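Local coordinates for 3-keto-5-aminohexanoate cleavage enzyme (Ralstonia eutropha, PDB 3C6C), which probably acts as a metal-dependent beta-keto acid cleavage enzyme that splits 3-keto-5-aminohexanoate, at residues A[106-114]-A[157-165]. Numbering follows the deposited sequence. Where two conformers were deposited one is given.
Sequences LGAFLLPDP and KLEFVYLNT
Leu110 and Val161 exchange two backbone hydrogen bonds, Leu110 N to Val161 O at 2.9 Å and Val161 N to Leu110 O at 3.0 Å, and so form the hydrogen-bonded pair of a short antiparallel ladder. A third, nearly straight bond runs from Leu163 N to Ala108 O at 2.8 Å (175° at the hydrogen); Tyr162 CA adds a CA-H...O contact to the same carbonyl oxygen. The example illustrates how a twisted two-strand pairing can be tight at one end and loose at the other. At the tight end, marked by that third bond, the methyl of Ala108 lies against the amide of Asn164 in the conformer given, and hydrogen bonds from OD1 to Arg132 and from ND2 to the Thr149 carbonyl fix how that amide is turned. Leu110 and Val161 run side by side on the buried face, and Leu110 CD2 also reaches Leu163 CD2 at 4.1 Å. On the other face, Phe109 CE1 comes over one face of the Phe160 ring, 3.6 Å from CG, with the planes inclined at 49°. Phe160 presents that face because its CG sits between backbone N and carbonyl carbon (chi1 63°). Toward exposed Leu158 the packing thins, Phe109 CZ and Leu158 CD2 being 4.3 Å apart. Val161 also packs on Leu163 of the second subunit. The pair forms the middle of a four-stranded antiparallel sheet beside the TIM barrel: strand 125-126 flanks 108-113, with a classic bulge where Ala108 and Phe109 face Asp125, strand 151-155 flanks 158-162, and Thr165 N-caps helix 166-179.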
ATOM      1  N   LEU A 106     -30.093  11.713   9.348  1.00 34.78           N
ATOM      2  CA  LEU A 106     -31.217  11.587  10.317  1.00 35.74           C
ATOM      3  C   LEU A 106     -32.199  10.454  10.019  1.00 34.78           C
ATOM      4  O   LEU A 106     -32.357  10.029   8.882  1.00 37.41           O
ATOM      5  CB  LEU A 106     -31.980  12.919  10.380  1.00 36.80           C
ATOM      6  CG  LEU A 106     -32.501  13.499   9.035  1.00 41.36           C
ATOM      7  CD1 LEU A 106     -33.958  13.120   8.734  1.00 36.41           C
ATOM      8  CD2 LEU A 106     -32.304  15.027   9.015  1.00 45.13           C
ATOM      9  N   GLY A 107     -32.805   9.950  11.086  1.00 32.78           N
ATOM     10  CA  GLY A 107     -33.889   8.953  11.003  1.00 33.56           C
ATOM     11  C   GLY A 107     -33.484   7.518  10.702  1.00 31.67           C
ATOM     12  O   GLY A 107     -34.244   6.757  10.092  1.00 32.98           O
ATOM     13  N   ALA A 108     -32.268   7.171  11.097  1.00 29.31           N
ATOM     14  CA  ALA A 108     -31.691   5.849  10.847  1.00 28.85           C
ATOM     15  C   ALA A 108     -31.177   5.271  12.155  1.00 28.08           C
ATOM     16  O   ALA A 108     -30.328   4.396  12.192  1.00 28.41           O
ATOM     17  CB  ALA A 108     -30.550   5.920   9.806  1.00 27.57           C
ATOM     18  N   PHE A 109     -31.696   5.828  13.234  1.00 26.58           N
ATOM     19  CA  PHE A 109     -31.195   5.548  14.595  1.00 25.23           C
ATOM     20  C   PHE A 109     -31.951   4.408  15.283  1.00 24.98           C
ATOM     21  O   PHE A 109     -33.094   4.541  15.677  1.00 26.70           O
ATOM     22  CB  PHE A 109     -31.232   6.841  15.420  1.00 24.31           C
ATOM     23  CG  PHE A 109     -30.787   6.688  16.852  1.00 25.89           C
ATOM     24  CD1 PHE A 109     -29.437   6.543  17.164  1.00 30.91           C
ATOM     25  CD2 PHE A 109     -31.708   6.729  17.886  1.00 30.51           C
ATOM     26  CE1 PHE A 109     -29.022   6.409  18.477  1.00 33.59           C
ATOM     27  CE2 PHE A 109     -31.300   6.607  19.210  1.00 31.30           C
ATOM     28  CZ  PHE A 109     -29.958   6.443  19.506  1.00 33.98           C
ATOM     29  N   LEU A 110     -31.269   3.266  15.372  1.00 27.15           N
ATOM     30  CA  LEU A 110     -31.844   2.014  15.898  1.00 24.87           C
ATOM     31  C   LEU A 110     -31.180   1.578  17.185  1.00 24.93           C
ATOM     32  O   LEU A 110     -29.956   1.478  17.289  1.00 26.66           O
ATOM     33  CB  LEU A 110     -31.733   0.875  14.858  1.00 24.41           C
ATOM     34  CG  LEU A 110     -32.231  -0.502  15.297  1.00 22.36           C
ATOM     35  CD1 LEU A 110     -33.761  -0.483  15.498  1.00 23.20           C
ATOM     36  CD2 LEU A 110     -31.858  -1.568  14.273  1.00 21.72           C
ATOM     37  N   LEU A 111     -32.036   1.313  18.160  1.00 24.71           N
ATOM     38  CA  LEU A 111     -31.621   0.795  19.476  1.00 25.68           C
ATOM     39  C   LEU A 111     -32.334  -0.526  19.737  1.00 26.93           C
ATOM     40  O   LEU A 111     -33.451  -0.548  20.253  1.00 26.97           O
ATOM     41  CB  LEU A 111     -31.944   1.785  20.606  1.00 27.60           C
ATOM     42  CG  LEU A 111     -31.140   3.079  20.676  1.00 26.15           C
ATOM     43  CD1 LEU A 111     -31.808   4.059  21.650  1.00 31.77           C
ATOM     44  CD2 LEU A 111     -29.673   2.828  21.051  1.00 31.01           C
ATOM     45  N   PRO A 112     -31.703  -1.643  19.340  1.00 26.91           N
ATOM     46  CA  PRO A 112     -32.361  -2.932  19.562  1.00 26.68           C
ATOM     47  C   PRO A 112     -32.639  -3.205  21.040  1.00 25.57           C
ATOM     48  O   PRO A 112     -31.811  -2.942  21.906  1.00 25.55           O
ATOM     49  CB  PRO A 112     -31.363  -3.939  18.984  1.00 26.80           C
ATOM     50  CG  PRO A 112     -30.524  -3.149  18.030  1.00 25.14           C
ATOM     51  CD  PRO A 112     -30.431  -1.778  18.606  1.00 26.05           C
ATOM     52  N   ASP A 113     -33.836  -3.713  21.284  1.00 24.92           N
ATOM     53  CA  ASP A 113     -34.275  -4.092  22.643  1.00 26.07           C
ATOM     54  C   ASP A 113     -33.441  -5.279  23.148  1.00 25.88           C
ATOM     55  O   ASP A 113     -33.433  -6.363  22.545  1.00 26.25           O
ATOM     56  CB  ASP A 113     -35.782  -4.402  22.647  1.00 26.87           C
ATOM     57  CG  ASP A 113     -36.329  -4.749  24.028  1.00 29.43           C
ATOM     58  OD1 ASP A 113     -35.541  -5.047  24.955  1.00 28.54           O
ATOM     59  OD2 ASP A 113     -37.579  -4.744  24.168  1.00 34.28           O
ATOM     60  N   PRO A 114     -32.713  -5.095  24.254  1.00 26.77           N
ATOM     61  CA  PRO A 114     -31.861  -6.214  24.644  1.00 26.85           C
ATOM     62  C   PRO A 114     -32.601  -7.484  24.975  1.00 27.11           C
ATOM     63  O   PRO A 114     -32.010  -8.560  25.009  1.00 27.66           O
ATOM     64  CB  PRO A 114     -31.150  -5.697  25.902  1.00 27.44           C
ATOM     65  CG  PRO A 114     -31.945  -4.548  26.358  1.00 28.78           C
ATOM     66  CD  PRO A 114     -32.509  -3.928  25.122  1.00 27.57           C
ATOM     67  N   LYS A 157     -20.258   7.364  24.798  1.00 39.57           N
ATOM     68  CA  LYS A 157     -20.414   6.131  25.547  1.00 40.22           C
ATOM     69  C   LYS A 157     -21.615   5.382  24.992  1.00 40.14           C
ATOM     70  O   LYS A 157     -21.896   4.252  25.389  1.00 43.69           O
ATOM     71  CB  LYS A 157     -20.599   6.418  27.046  1.00 40.69           C
ATOM     72  N   LEU A 158     -22.302   6.028  24.055  1.00 38.15           N
ATOM     73  CA  LEU A 158     -23.554   5.484  23.477  1.00 35.09           C
ATOM     74  C   LEU A 158     -23.318   4.556  22.274  1.00 34.82           C
ATOM     75  O   LEU A 158     -22.816   4.985  21.233  1.00 32.93           O
ATOM     76  CB  LEU A 158     -24.490   6.613  23.064  1.00 34.99           C
ATOM     77  CG  LEU A 158     -25.790   6.196  22.385  1.00 34.87           C
ATOM     78  CD1 LEU A 158     -26.632   5.300  23.297  1.00 36.49           C
ATOM     79  CD2 LEU A 158     -26.540   7.440  21.976  1.00 37.02           C
ATOM     80  N   GLU A 159     -23.704   3.294  22.452  1.00 32.65           N
ATOM     81  CA  GLU A 159     -23.644   2.276  21.377  1.00 31.31           C
ATOM     82  C   GLU A 159     -25.002   2.078  20.726  1.00 30.23           C
ATOM     83  O   GLU A 159     -26.021   1.924  21.387  1.00 29.93           O
ATOM     84  CB  GLU A 159     -23.057   0.951  21.886  1.00 31.33           C
ATOM     85  CG  GLU A 159     -21.613   1.123  22.365  1.00 31.10           C
ATOM     86  CD  GLU A 159     -20.628   0.059  21.892  1.00 33.91           C
ATOM     87  OE1 GLU A 159     -20.613  -0.335  20.699  1.00 30.12           O
ATOM     88  OE2 GLU A 159     -19.800  -0.360  22.727  1.00 29.82           O
ATOM     89  N   PHE A 160     -25.010   2.136  19.403  1.00 27.29           N
ATOM     90  CA  PHE A 160     -26.250   1.942  18.640  1.00 27.75           C
ATOM     91  C   PHE A 160     -25.966   1.363  17.273  1.00 27.04           C
ATOM     92  O   PHE A 160     -24.811   1.138  16.900  1.00 24.55           O
ATOM     93  CB  PHE A 160     -27.000   3.273  18.469  1.00 28.27           C
ATOM     94  CG  PHE A 160     -26.229   4.308  17.680  1.00 29.87           C
ATOM     95  CD1 PHE A 160     -25.177   5.006  18.263  1.00 26.85           C
ATOM     96  CD2 PHE A 160     -26.544   4.572  16.351  1.00 25.98           C
ATOM     97  CE1 PHE A 160     -24.467   5.947  17.549  1.00 30.24           C
ATOM     98  CE2 PHE A 160     -25.810   5.504  15.620  1.00 28.48           C
ATOM     99  CZ  PHE A 160     -24.779   6.194  16.224  1.00 28.57           C
ATOM    100  N   VAL A 161     -27.064   1.181  16.543  1.00 27.10           N
ATOM    101  CA  VAL A 161     -27.043   0.710  15.166  1.00 26.72           C
ATOM    102  C   VAL A 161     -27.595   1.763  14.215  1.00 26.13           C
ATOM    103  O   VAL A 161     -28.673   2.316  14.406  1.00 24.35           O
ATOM    104  CB  VAL A 161     -27.838  -0.615  14.964  1.00 27.28           C
ATOM    105  CG1 VAL A 161     -27.971  -0.935  13.460  1.00 27.86           C
ATOM    106  CG2 VAL A 161     -27.178  -1.782  15.698  1.00 25.09           C
ATOM    107  N   TYR A 162     -26.791   2.056  13.199  1.00 25.17           N
ATOM    108  CA  TYR A 162     -27.215   2.898  12.061  0.50 25.65           C
ATOM    109  C   TYR A 162     -27.861   1.985  11.068  1.00 24.48           C
ATOM    110  O   TYR A 162     -27.210   1.087  10.541  1.00 24.20           O
ATOM    111  CB  TYR A 162     -26.048   3.575  11.301  0.50 27.83           C
ATOM    112  CG  TYR A 162     -25.741   5.012  11.652  0.50 29.58           C
ATOM    113  CD1 TYR A 162     -26.704   5.842  12.199  0.50 36.32           C
ATOM    114  CD2 TYR A 162     -24.487   5.543  11.388  0.50 36.59           C
ATOM    115  CE1 TYR A 162     -26.414   7.157  12.515  0.50 40.84           C
ATOM    116  CE2 TYR A 162     -24.180   6.857  11.698  0.50 41.33           C
ATOM    117  CZ  TYR A 162     -25.151   7.657  12.265  0.50 39.59           C
ATOM    118  OH  TYR A 162     -24.868   8.956  12.583  0.50 34.55           O
ATOM    119  N   LEU A 163     -29.135   2.223  10.816  1.00 24.96           N
ATOM    120  CA  LEU A 163     -29.943   1.373   9.924  1.00 24.75           C
ATOM    121  C   LEU A 163     -30.410   2.094   8.675  1.00 25.75           C
ATOM    122  O   LEU A 163     -31.411   2.842   8.665  1.00 26.88           O
ATOM    123  CB  LEU A 163     -31.142   0.771  10.679  1.00 25.09           C
ATOM    124  CG  LEU A 163     -31.972  -0.236   9.885  1.00 26.56           C
ATOM    125  CD1 LEU A 163     -31.189  -1.522   9.699  1.00 24.51           C
ATOM    126  CD2 LEU A 163     -33.327  -0.485  10.576  1.00 22.65           C
ATOM    127  N   ASN A 164     -29.617   1.882   7.640  1.00 23.49           N
ATOM    128  CA  ASN A 164     -29.904   2.384   6.302  0.50 23.25           C
ATOM    129  C   ASN A 164     -29.855   1.254   5.280  1.00 23.93           C
ATOM    130  O   ASN A 164     -28.802   0.948   4.710  1.00 22.13           O
ATOM    131  CB  ASN A 164     -28.907   3.482   5.932  0.50 22.09           C
ATOM    132  CG  ASN A 164     -29.036   4.701   6.818  0.50 24.70           C
ATOM    133  OD1 ASN A 164     -29.994   5.468   6.715  0.50 22.43           O
ATOM    134  ND2 ASN A 164     -28.071   4.885   7.689  0.50 16.51           N
ATOM    135  N   THR A 165     -31.015   0.643   5.065  1.00 23.13           N
ATOM    136  CA  THR A 165     -31.143  -0.502   4.161  1.00 23.53           C
ATOM    137  C   THR A 165     -30.845  -0.032   2.756  1.00 24.42           C
ATOM    138  O   THR A 165     -31.042   1.128   2.427  1.00 22.94           O
ATOM    139  CB  THR A 165     -32.561  -1.127   4.210  1.00 25.16           C
ATOM    140  OG1 THR A 165     -33.508  -0.142   3.787  1.00 25.71           O
ATOM    141  CG2 THR A 165     -32.927  -1.587   5.630  1.00 22.66           C
TER